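Local coordinates for putative fimbrium subunit Fim1C (Bacteroides uniformis, PDB 4K4K), which probably forms part of the tip of a fimbrium, a filamentous surface appendage that mediates cell adhesion and biofilm formation, at residues A[30-33]-A[34-38]. Numbering follows the deposited sequence.
Sequences KTWE and AGDAI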
loop_
_atom_site.group_PDB
_atom_site.type_symbol
_atom_site.label_atom_id
_atom_site.label_comp_id
_atom_site.label_asym_id
_atom_site.label_seq_id
_atom_site.Cartn_x
_atom_site.Cartn_y
_atom_site.Cartn_z
ATOM N N LYS A 30 -0.280 13.638 8.560
ATOM C CA LYS A 30 0.354 13.505 7.244
ATOM C C LYS A 30 -0.014 12.146 6.596
ATOM O O LYS A 30 0.868 11.420 6.125
ATOM C CB LYS A 30 1.880 13.687 7.361
ATOM N N THR A 31 -1.326 11.816 6.554
ATOM C CA THR A 31 -1.808 10.553 5.970
ATOM C C THR A 31 -1.855 10.654 4.425
ATOM O O THR A 31 -1.254 9.819 3.746
ATOM C CB THR A 31 -3.159 10.131 6.566
ATOM O OG1 THR A 31 -4.123 11.143 6.301
ATOM C CG2 THR A 31 -3.084 9.862 8.066
ATOM N N TRP A 32 -2.555 11.672 3.882
ATOM C CA TRP A 32 -2.669 11.910 2.438
ATOM C C TRP A 32 -1.784 13.067 2.018
ATOM O O TRP A 32 -1.276 13.791 2.875
ATOM C CB TRP A 32 -4.129 12.242 2.047
ATOM C CG TRP A 32 -5.147 11.247 2.509
ATOM C CD1 TRP A 32 -5.931 11.331 3.623
ATOM C CD2 TRP A 32 -5.504 10.021 1.855
ATOM N NE1 TRP A 32 -6.731 10.217 3.722
ATOM C CE2 TRP A 32 -6.498 9.400 2.643
ATOM C CE3 TRP A 32 -5.070 9.378 0.682
ATOM C CZ2 TRP A 32 -7.072 8.170 2.292
ATOM C CZ3 TRP A 32 -5.646 8.168 0.329
ATOM C CH2 TRP A 32 -6.635 7.576 1.128
ATOM N N GLU A 33 -1.629 13.272 0.709
ATOM C CA GLU A 33 -0.917 14.431 0.173
ATOM C C GLU A 33 -1.778 15.060 -0.901
ATOM O O GLU A 33 -2.483 14.334 -1.612
ATOM C CB GLU A 33 0.504 14.111 -0.324
ATOM C CG GLU A 33 0.675 12.912 -1.237
ATOM C CD GLU A 33 2.135 12.522 -1.383
ATOM O OE1 GLU A 33 2.867 13.217 -2.123
ATOM O OE2 GLU A 33 2.557 11.549 -0.715
ATOM N N ALA A 34 -1.773 16.410 -0.980
ATOM C CA ALA A 34 -2.565 17.175 -1.950
ATOM C C ALA A 34 -2.456 16.554 -3.344
ATOM O O ALA A 34 -1.354 16.212 -3.792
ATOM C CB ALA A 34 -2.118 18.631 -1.976
ATOM N N GLY A 35 -3.615 16.313 -3.951
ATOM C CA GLY A 35 -3.717 15.704 -5.270
ATOM C C GLY A 35 -3.988 14.208 -5.277
ATOM O O GLY A 35 -4.311 13.669 -6.343
ATOM N N ASP A 36 -3.817 13.509 -4.108
ATOM C CA ASP A 36 -4.058 12.056 -3.982
ATOM C C ASP A 36 -5.474 11.750 -4.456
ATOM O O ASP A 36 -6.407 12.468 -4.088
ATOM C CB ASP A 36 -3.873 11.564 -2.539
ATOM C CG ASP A 36 -2.477 11.057 -2.159
ATOM O OD1 ASP A 36 -1.616 10.939 -3.061
ATOM O OD2 ASP A 36 -2.264 10.745 -0.965
ATOM N N ALA A 37 -5.615 10.728 -5.304
ATOM C CA ALA A 37 -6.907 10.411 -5.910
ATOM C C ALA A 37 -7.345 8.978 -5.615
ATOM O O ALA A 37 -6.523 8.049 -5.539
ATOM C CB ALA A 37 -6.844 10.650 -7.415
ATOM N N ILE A 38 -8.652 8.817 -5.397
ATOM C CA ILE A 38 -9.279 7.513 -5.148
ATOM C C ILE A 38 -10.359 7.294 -6.208
ATOM O O ILE A 38 -10.846 8.263 -6.796
ATOM C CB ILE A 38 -9.854 7.395 -3.704
ATOM C CG1 ILE A 38 -10.991 8.429 -3.459
ATOM C CG2 ILE A 38 -8.711 7.583 -2.671
ATOM C CD1 ILE A 38 -11.782 8.222 -2.159
HETATM O O HOH W 1 -0.009 9.650 0.076
#
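Asp36 folds its carboxylate back across the turn it closes and takes the backbone N-H of Glu33 on OD2, 3.1 Å from Glu33 N. The donor stands 67° out of the carboxylate plane. The turn, type II from Glu33 to Asp36, is closed by its main-chain bond, Asp36 N 2.9 Å from Glu33 O; Gly35 supplies the positive phi of 98°. Together the two bonds grip both polar backbone atoms of Glu33. Asp36 OD2 lies in the plane of the Trp32 ring, at its edge, 3.5 Å from Trp32 CE3, the carboxylate nearly perpendicular to the indole. Glu33 CG sits between its backbone N and carbonyl carbon (chi1 48°), which places it 3.5 Å from Asp36 OD1. A water donates to both acids, to Asp36 OD2 at 2.7 Å and Glu33 OE2 at 3.3 Å. Farther along the indole, Trp32 CZ3 packs 4.3 Å from Ile38 CG2, in strand 37-44 of this fimbrillin-like fold. Ser19 OG hydrogen-bonds Trp32 NE1, Phe67 and Phe137 meet the indole edge-to-face, and Tyr90 OH hydrogen-bonds Asp36 OD1 weakly. The N-H, water and ring edge would probably favour a charged Asp36 despite its burial, partly offset by the nearby Glu33 carboxylate.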